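Local coordinates for protein 4-hydroxybenzoyl-CoA thioesterase (Pseudomonas sp. CBS3, PDB 1LO7) that hydrolyses 4-hydroxybenzoyl-CoA to 4-hydroxybenzoate and coenzyme A, the last step in converting 4-chlorobenzoate to 4-hydroxybenzoate, working as a hot-dog-fold homotetramer, at residues G20-W30 with F68-L78. Residues are numbered along the deposited sequence; the frame is centred on the assembly and turned at random.
Sequences GIVWYPNYHRW and FVCTASYDDVL. Unlike the reference sequence in segment 20-30: Tyr-24 (reference Phe). With 4CO (4-hydroxyphenacyl coenzyme A), chain B; EDO (1,2-ethanediol), chain C.
Tyr-27, on the hot-dog helix 25-41, reaches Phe-68, Ala-72 and Leu-78 of 68-78. From CB, CG leaves anti to the carbonyl carbon, turning the ring toward 68-78. CD2 meets Phe-68 CE2 at 3.8 Å, near the plane of the phenylalanine ring; the two ring planes stand oblique, at 50°. Further out, CE2 approaches C3P in the pantetheine arm of 4-hydroxyphenacyl-CoA, a substrate analogue, at 4.0 Å, while CE1 lies 4.2 Å from Leu-78 CD1. At the tip, OH rests 3.6 Å from Ala-72 CB and shares a hydrogen bond with a water 3.1 Å away. That water also donates to ligand O5P and accepts from Ala-72 N. Replacing Tyr-27 by an alanine would probably cost this water one partner and leave Phe-68 and Leu-78 without the ring between them. Val-22 N bonds Ala-72 O backbone to backbone (2.9 Å, N-H...O 159°), and the Ser-73 hydroxyl OG donates to Gly-20 O (2.7 Å). Ser-73 OG also bonds Arg-48 of a neighbouring subunit. Further along 20-30, Tyr-24 N points almost straight at the ligand carbonyl O1B (2.9 Å, 172°), a bond consistent with polarising the corresponding thioester carbonyl. The contact thus joins apolar side chains along the pantetheine arm to one backbone N-H at the ligand carbonyl.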
# COMPACT_ATOMS: atom_id res chain seq x y z
N GLY A 20 4.63 2.35 -15.71
CA GLY A 20 5.37 1.08 -15.74
C GLY A 20 6.62 0.93 -14.87
O GLY A 20 7.39 -0.03 -15.07
N ILE A 21 6.83 1.83 -13.94
CA ILE A 21 7.99 1.76 -13.08
C ILE A 21 7.56 1.77 -11.62
O ILE A 21 6.40 2.09 -11.34
CB ILE A 21 8.99 2.90 -13.33
CG1 ILE A 21 8.27 4.25 -13.18
CG2 ILE A 21 9.57 2.73 -14.77
CD1 ILE A 21 9.19 5.48 -13.32
N VAL A 22 8.47 1.46 -10.72
CA VAL A 22 8.12 1.45 -9.29
C VAL A 22 7.50 2.77 -8.84
O VAL A 22 8.11 3.82 -9.04
CB VAL A 22 9.30 1.20 -8.39
CG1 VAL A 22 8.78 1.14 -6.95
CG2 VAL A 22 9.92 -0.13 -8.69
N TRP A 23 6.33 2.70 -8.23
CA TRP A 23 5.67 3.89 -7.69
C TRP A 23 6.46 4.23 -6.44
O TRP A 23 6.61 3.41 -5.56
CB TRP A 23 4.20 3.56 -7.37
CG TRP A 23 3.45 4.78 -6.91
CD1 TRP A 23 3.47 6.04 -7.45
CD2 TRP A 23 2.56 4.84 -5.81
NE1 TRP A 23 2.64 6.89 -6.77
CE2 TRP A 23 2.07 6.17 -5.74
CE3 TRP A 23 2.15 3.90 -4.89
CZ2 TRP A 23 1.16 6.54 -4.76
CZ3 TRP A 23 1.24 4.28 -3.92
CH2 TRP A 23 0.73 5.58 -3.88
N TYR A 24 7.02 5.43 -6.37
CA TYR A 24 7.90 5.80 -5.25
C TYR A 24 7.61 5.47 -3.78
O TYR A 24 8.54 5.14 -3.03
CB TYR A 24 8.60 7.16 -5.40
CG TYR A 24 7.82 8.28 -4.78
CD1 TYR A 24 8.08 8.67 -3.47
CD2 TYR A 24 6.82 8.92 -5.51
CE1 TYR A 24 7.38 9.72 -2.90
CE2 TYR A 24 6.12 9.99 -4.96
CZ TYR A 24 6.41 10.38 -3.66
OH TYR A 24 5.71 11.41 -3.10
N PRO A 25 6.36 5.55 -3.35
CA PRO A 25 6.12 5.24 -1.96
C PRO A 25 6.55 3.81 -1.63
O PRO A 25 6.89 3.49 -0.48
CB PRO A 25 4.67 5.54 -1.70
CG PRO A 25 4.31 6.55 -2.79
CD PRO A 25 5.17 6.19 -4.00
N ASN A 26 6.57 2.95 -2.64
CA ASN A 26 7.01 1.57 -2.45
C ASN A 26 8.46 1.50 -1.97
O ASN A 26 8.81 0.64 -1.14
CB ASN A 26 6.75 0.65 -3.66
CG ASN A 26 5.25 0.50 -3.85
OD1 ASN A 26 4.55 0.28 -2.86
ND2 ASN A 26 4.73 0.68 -5.06
N TYR A 27 9.33 2.39 -2.49
CA TYR A 27 10.70 2.39 -2.01
C TYR A 27 10.72 2.64 -0.49
O TYR A 27 11.45 2.02 0.26
CB TYR A 27 11.58 3.47 -2.67
CG TYR A 27 11.89 3.16 -4.12
CD1 TYR A 27 12.75 2.10 -4.43
CD2 TYR A 27 11.36 3.91 -5.16
CE1 TYR A 27 13.06 1.81 -5.76
CE2 TYR A 27 11.66 3.63 -6.50
CZ TYR A 27 12.51 2.57 -6.79
OH TYR A 27 12.81 2.25 -8.10
N HIS A 28 9.89 3.56 -0.01
CA HIS A 28 9.88 3.82 1.42
C HIS A 28 9.41 2.58 2.20
O HIS A 28 9.89 2.32 3.28
CB HIS A 28 9.01 5.07 1.73
CG HIS A 28 9.63 6.28 1.12
ND1 HIS A 28 10.82 6.84 1.66
CD2 HIS A 28 9.25 7.02 0.03
CE1 HIS A 28 11.11 7.91 0.88
NE2 HIS A 28 10.18 8.04 -0.10
N ARG A 29 8.46 1.79 1.63
CA ARG A 29 8.02 0.58 2.31
C ARG A 29 9.25 -0.31 2.43
O ARG A 29 9.50 -0.87 3.48
CB ARG A 29 7.02 -0.22 1.43
CG ARG A 29 5.60 0.32 1.42
CD ARG A 29 4.59 -0.82 1.22
NE ARG A 29 4.73 -1.44 -0.08
CZ ARG A 29 5.29 -2.62 -0.32
NH1 ARG A 29 5.75 -3.35 0.67
NH2 ARG A 29 5.38 -3.10 -1.58
N TRP A 30 10.01 -0.42 1.35
CA TRP A 30 11.17 -1.28 1.39
C TRP A 30 12.28 -0.76 2.33
O TRP A 30 12.99 -1.57 3.02
CB TRP A 30 11.70 -1.60 -0.02
CG TRP A 30 10.64 -2.23 -0.86
CD1 TRP A 30 9.70 -3.12 -0.45
CD2 TRP A 30 10.43 -2.00 -2.25
NE1 TRP A 30 8.89 -3.47 -1.53
CE2 TRP A 30 9.32 -2.77 -2.64
CE3 TRP A 30 11.05 -1.18 -3.20
CZ2 TRP A 30 8.87 -2.74 -3.95
CZ3 TRP A 30 10.61 -1.16 -4.49
CH2 TRP A 30 9.51 -1.93 -4.86
N PHE A 68 16.48 9.62 -6.19
CA PHE A 68 16.09 8.54 -7.12
C PHE A 68 16.91 8.71 -8.37
O PHE A 68 16.73 9.65 -9.14
CB PHE A 68 14.58 8.62 -7.39
CG PHE A 68 13.79 8.62 -6.12
CD1 PHE A 68 13.49 9.81 -5.45
CD2 PHE A 68 13.35 7.42 -5.55
CE1 PHE A 68 12.74 9.82 -4.27
CE2 PHE A 68 12.62 7.41 -4.35
CZ PHE A 68 12.30 8.62 -3.71
N VAL A 69 17.84 7.78 -8.53
CA VAL A 69 18.82 7.83 -9.60
C VAL A 69 18.44 7.27 -10.96
O VAL A 69 18.73 7.84 -12.02
CB VAL A 69 20.12 7.28 -9.04
CG1 VAL A 69 21.17 7.47 -10.10
CG2 VAL A 69 20.50 8.06 -7.78
N CYS A 70 17.78 6.11 -10.94
CA CYS A 70 17.31 5.47 -12.15
C CYS A 70 16.05 4.68 -11.82
O CYS A 70 15.73 4.47 -10.66
CB CYS A 70 18.34 4.64 -12.92
SG CYS A 70 18.70 3.14 -12.03
N THR A 71 15.33 4.30 -12.83
CA THR A 71 14.08 3.58 -12.61
C THR A 71 14.27 2.12 -12.40
O THR A 71 15.31 1.56 -12.67
CB THR A 71 13.18 3.74 -13.85
OG1 THR A 71 13.76 3.06 -14.94
CG2 THR A 71 12.96 5.21 -14.20
N ALA A 72 13.20 1.50 -11.89
CA ALA A 72 13.22 0.08 -11.71
C ALA A 72 11.81 -0.40 -12.05
O ALA A 72 10.86 0.41 -12.03
CB ALA A 72 13.71 -0.39 -10.37
N SER A 73 11.65 -1.69 -12.35
CA SER A 73 10.30 -2.21 -12.68
C SER A 73 10.12 -3.62 -12.18
O SER A 73 11.04 -4.25 -11.69
CB SER A 73 10.10 -2.13 -14.20
OG SER A 73 8.72 -2.31 -14.53
N TYR A 74 8.91 -4.17 -12.35
CA TYR A 74 8.63 -5.51 -11.89
C TYR A 74 9.58 -6.54 -12.48
O TYR A 74 9.95 -6.48 -13.66
CB TYR A 74 7.13 -5.91 -11.98
CG TYR A 74 6.59 -5.99 -13.40
CD1 TYR A 74 5.93 -4.90 -13.98
CD2 TYR A 74 6.68 -7.17 -14.13
CE1 TYR A 74 5.39 -4.97 -15.26
CE2 TYR A 74 6.13 -7.27 -15.41
CZ TYR A 74 5.48 -6.17 -15.98
OH TYR A 74 4.95 -6.26 -17.23
N ASP A 75 9.96 -7.47 -11.62
CA ASP A 75 10.89 -8.55 -11.91
C ASP A 75 12.32 -8.14 -11.62
O ASP A 75 13.19 -8.98 -11.48
CB ASP A 75 10.73 -9.30 -13.22
CG ASP A 75 9.42 -10.07 -13.20
OD1 ASP A 75 9.02 -10.69 -12.24
OD2 ASP A 75 8.74 -9.90 -14.27
N ASP A 76 12.55 -6.84 -11.48
CA ASP A 76 13.88 -6.43 -11.11
C ASP A 76 14.09 -6.85 -9.63
O ASP A 76 13.19 -6.74 -8.78
CB ASP A 76 14.12 -4.88 -11.16
CG ASP A 76 14.18 -4.35 -12.57
OD1 ASP A 76 14.33 -5.10 -13.51
OD2 ASP A 76 14.02 -3.05 -12.67
N VAL A 77 15.29 -7.32 -9.33
CA VAL A 77 15.62 -7.71 -7.99
C VAL A 77 16.53 -6.61 -7.43
O VAL A 77 17.63 -6.42 -7.93
CB VAL A 77 16.30 -9.08 -7.92
CG1 VAL A 77 16.87 -9.30 -6.52
CG2 VAL A 77 15.27 -10.14 -8.26
N LEU A 78 16.05 -5.91 -6.40
CA LEU A 78 16.84 -4.87 -5.81
C LEU A 78 17.67 -5.40 -4.66
O LEU A 78 17.28 -6.32 -3.94
CB LEU A 78 15.93 -3.76 -5.23
CG LEU A 78 14.92 -3.16 -6.19
CD1 LEU A 78 14.00 -2.26 -5.38
CD2 LEU A 78 15.64 -2.28 -7.19
N1A 4CO B . 18.57 16.37 -6.78
C2A 4CO B . 18.17 17.51 -7.42
N3A 4CO B . 17.86 17.64 -8.68
C4A 4CO B . 17.94 16.48 -9.35
C5A 4CO B . 18.34 15.25 -8.84
C6A 4CO B . 18.66 15.21 -7.47
N6A 4CO B . 19.04 14.10 -6.86
N7A 4CO B . 18.33 14.27 -9.83
C8A 4CO B . 17.94 14.92 -10.93
N9A 4CO B . 17.72 16.25 -10.70
C1D 4CO B . 17.37 17.29 -11.68
C2D 4CO B . 18.54 17.61 -12.60
O2D 4CO B . 19.49 18.48 -11.97
C3D 4CO B . 17.80 18.34 -13.70
O3D 4CO B . 17.29 19.56 -13.22
P3D 4CO B . 17.48 20.92 -14.00
O7A 4CO B . 18.80 21.42 -13.64
O8A 4CO B . 17.36 20.69 -15.44
O9A 4CO B . 16.37 21.89 -13.52
C4D 4CO B . 16.60 17.42 -13.84
O4D 4CO B . 16.47 16.73 -12.55
C5D 4CO B . 16.59 16.45 -14.99
O5D 4CO B . 17.61 15.48 -14.74
P1A 4CO B . 18.63 15.14 -15.92
O1A 4CO B . 19.63 14.30 -15.25
O2A 4CO B . 19.19 16.33 -16.52
O3A 4CO B . 17.89 14.40 -17.02
P2A 4CO B . 17.65 12.83 -17.27
O4A 4CO B . 16.69 12.74 -18.39
O5A 4CO B . 18.92 12.23 -17.66
O6A 4CO B . 17.27 12.01 -15.89
CBP 4CO B . 15.46 10.95 -14.86
CCP 4CO B . 16.02 12.30 -15.30
CDP 4CO B . 15.33 9.98 -16.05
CEP 4CO B . 14.13 11.15 -14.14
CAP 4CO B . 16.46 10.18 -13.99
OAP 4CO B . 16.83 10.97 -12.85
C9P 4CO B . 15.80 8.99 -13.31
O9P 4CO B . 15.39 8.06 -13.97
N8P 4CO B . 15.59 9.07 -11.87
C7P 4CO B . 14.74 7.99 -11.37
C6P 4CO B . 13.25 8.39 -11.35
C5P 4CO B . 12.48 7.38 -10.49
O5P 4CO B . 12.50 6.17 -10.71
N4P 4CO B . 11.74 8.00 -9.42
C3P 4CO B . 11.09 7.09 -8.49
C2P 4CO B . 9.85 6.47 -9.10
S1P 4CO B . 8.93 7.56 -10.19
O1B 4CO B . 6.21 7.38 -8.39
C1B 4CO B . 6.35 7.57 -9.58
C2B 4CO B . 5.60 8.65 -10.23
C3B 4CO B . 5.75 8.86 -11.63
C4B 4CO B . 5.03 9.87 -12.26
C5B 4CO B . 4.14 10.66 -11.51
O2B 4CO B . 3.35 11.64 -12.15
C6B 4CO B . 4.01 10.46 -10.11
C7B 4CO B . 4.74 9.45 -9.47
CB 4CO B . 7.29 6.76 -10.39
C1 EDO C . 20.25 10.72 -11.84
O1 EDO C . 20.05 10.01 -13.04
C2 EDO C . 19.92 12.19 -11.99
O2 EDO C . 19.17 12.48 -13.17
O HOH W 1 11.32 3.67 -10.39